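Local coordinates for sulfonate ABC transporter, periplasmic sulfonate-binding protein SsuA (Methylobacillus flagellatus, PDB 3UIF) that probably captures sulfonates or related sulfate esters in the periplasm and delivers them to an ABC importer, at residues A[168-172]-A[173-177]. Numbering follows the deposited sequence.
Sequences DGFFS and LFDSY
Ser172 and Asp175 are joined by a side-chain hydrogen bond where strand 169-172 ends and the chain bends toward helix 176-181. Ser172 OG donates to Asp175 OD2 at 2.7 Å, meeting the syn lone pair, on the side of the other carboxylate oxygen. Asp175 reaches back because its CG sits between its own backbone N and carbonyl carbon (chi1 47°), which brings the end of the side chain nearer the strand than its CB direction alone would suggest.

A second set of bonds closes the bend itself. Leu173 to Ser176 form a type I beta turn, in which Ser176 N donates to Leu173 O at 2.9 Å. The same oxygen also accepts from Ser176 OG at 2.6 Å, with a C=O...donor angle of 158°. Two donors of one residue thus grip a single carbonyl.

Carbon-to-oxygen van der Waals contacts complete the set. The Phe170 ring approaches the carboxylate obliquely, CZ lying 4.0 Å from Asp175 OD2, with the two planes 75° apart. Ser172 CB rests 3.9 Å from Ser176 OG. Pro155 of helix 155-164 touches both Ser172 and Asp175, while Ser176 packs on Tyr102 and Val104 of the neighbouring strand 102-106.

The chemistry implies a side-chain hydrogen bond followed by a type I turn at a strand-to-helix junction of the five-stranded mixed sheet in this periplasmic binding protein: the serine hydroxyl ties down one carboxylate oxygen, probably steadying its negative charge, while the Leu173 carbonyl oxygen, which accepts two hydrogen bonds, probably helps hold the turn leading into the helix.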
loop_
_atom_site.group_PDB
_atom_site.type_symbol
_atom_site.label_atom_id
_atom_site.label_comp_id
_atom_site.label_asym_id
_atom_site.label_seq_id
_atom_site.Cartn_x
_atom_site.Cartn_y
_atom_site.Cartn_z
ATOM N N ASP A 168 -21.631 13.558 7.431
ATOM C CA ASP A 168 -21.353 13.698 8.851
ATOM C C ASP A 168 -20.017 13.028 9.214
ATOM O O ASP A 168 -19.508 13.175 10.323
ATOM C CB ASP A 168 -22.536 13.140 9.641
ATOM C CG ASP A 168 -23.884 13.723 9.166
ATOM O OD1 ASP A 168 -24.123 14.945 9.327
ATOM O OD2 ASP A 168 -24.714 12.962 8.618
ATOM N N GLY A 169 -19.445 12.313 8.249
ATOM C CA GLY A 169 -18.152 11.668 8.421
ATOM C C GLY A 169 -17.492 11.353 7.096
ATOM O O GLY A 169 -18.156 11.244 6.064
ATOM N N PHE A 170 -16.175 11.185 7.126
ATOM C CA PHE A 170 -15.403 10.960 5.912
ATOM C C PHE A 170 -14.291 9.982 6.232
ATOM O O PHE A 170 -13.484 10.217 7.119
ATOM C CB PHE A 170 -14.868 12.312 5.391
ATOM C CG PHE A 170 -13.912 12.219 4.225
ATOM C CD1 PHE A 170 -14.249 11.527 3.067
ATOM C CD2 PHE A 170 -12.684 12.872 4.272
ATOM C CE1 PHE A 170 -13.371 11.473 1.988
ATOM C CE2 PHE A 170 -11.807 12.822 3.193
ATOM C CZ PHE A 170 -12.153 12.129 2.049
ATOM N N PHE A 171 -14.254 8.875 5.513
ATOM C CA PHE A 171 -13.214 7.887 5.742
ATOM C C PHE A 171 -12.193 7.894 4.611
ATOM O O PHE A 171 -12.549 7.680 3.447
ATOM C CB PHE A 171 -13.819 6.499 5.926
ATOM C CG PHE A 171 -12.935 5.564 6.694
ATOM C CD1 PHE A 171 -12.888 5.622 8.085
ATOM C CD2 PHE A 171 -12.122 4.640 6.025
ATOM C CE1 PHE A 171 -12.057 4.770 8.794
ATOM C CE2 PHE A 171 -11.296 3.780 6.734
ATOM C CZ PHE A 171 -11.264 3.844 8.118
ATOM N N SER A 172 -10.930 8.146 4.950
ATOM C CA SER A 172 -9.883 8.300 3.933
ATOM C C SER A 172 -8.475 8.090 4.487
ATOM O O SER A 172 -8.305 7.668 5.630
ATOM C CB SER A 172 -9.981 9.695 3.293
ATOM O OG SER A 172 -9.370 9.721 2.004
ATOM N N LEU A 173 -7.475 8.401 3.669
ATOM C CA LEU A 173 -6.072 8.290 4.061
ATOM C C LEU A 173 -5.567 9.637 4.549
ATOM O O LEU A 173 -6.358 10.492 4.919
ATOM C CB LEU A 173 -5.233 7.810 2.882
ATOM C CG LEU A 173 -5.718 6.573 2.108
ATOM C CD1 LEU A 173 -4.680 6.196 1.056
ATOM C CD2 LEU A 173 -6.009 5.391 3.018
ATOM N N PHE A 174 -4.251 9.829 4.521
ATOM C CA PHE A 174 -3.602 11.033 5.079
ATOM C C PHE A 174 -4.056 12.367 4.478
ATOM O O PHE A 174 -3.781 13.428 5.040
ATOM C CB PHE A 174 -2.068 10.896 5.057
ATOM C CG PHE A 174 -1.454 10.981 3.675
ATOM C CD1 PHE A 174 -1.983 10.265 2.593
ATOM C CD2 PHE A 174 -0.331 11.760 3.458
ATOM C CE1 PHE A 174 -1.415 10.349 1.328
ATOM C CE2 PHE A 174 0.252 11.844 2.200
ATOM C CZ PHE A 174 -0.288 11.146 1.133
ATOM N N ASP A 175 -4.760 12.324 3.349
ATOM C CA ASP A 175 -5.407 13.529 2.803
ATOM C C ASP A 175 -6.360 14.159 3.823
ATOM O O ASP A 175 -6.702 15.338 3.734
ATOM C CB ASP A 175 -6.140 13.219 1.500
ATOM C CG ASP A 175 -6.994 11.971 1.600
ATOM O OD1 ASP A 175 -6.416 10.868 1.745
ATOM O OD2 ASP A 175 -8.238 12.086 1.517
ATOM N N SER A 176 -6.776 13.369 4.802
ATOM C CA SER A 176 -7.589 13.866 5.913
ATOM C C SER A 176 -6.991 15.102 6.620
ATOM O O SER A 176 -7.732 15.997 7.033
ATOM C CB SER A 176 -7.825 12.747 6.930
ATOM O OG SER A 176 -8.304 11.574 6.295
ATOM N N TYR A 177 -5.663 15.149 6.733
ATOM C CA TYR A 177 -4.955 16.204 7.462
ATOM C C TYR A 177 -5.137 17.609 6.898
ATOM O O TYR A 177 -5.082 18.601 7.639
ATOM C CB TYR A 177 -3.468 15.883 7.548
ATOM C CG TYR A 177 -3.154 14.858 8.605
ATOM C CD1 TYR A 177 -3.346 15.147 9.976
ATOM C CD2 TYR A 177 -2.662 13.601 8.249
ATOM C CE1 TYR A 177 -3.060 14.201 10.945
ATOM C CE2 TYR A 177 -2.377 12.652 9.214
ATOM C CZ TYR A 177 -2.575 12.951 10.551
ATOM O OH TYR A 177 -2.281 11.992 11.487
#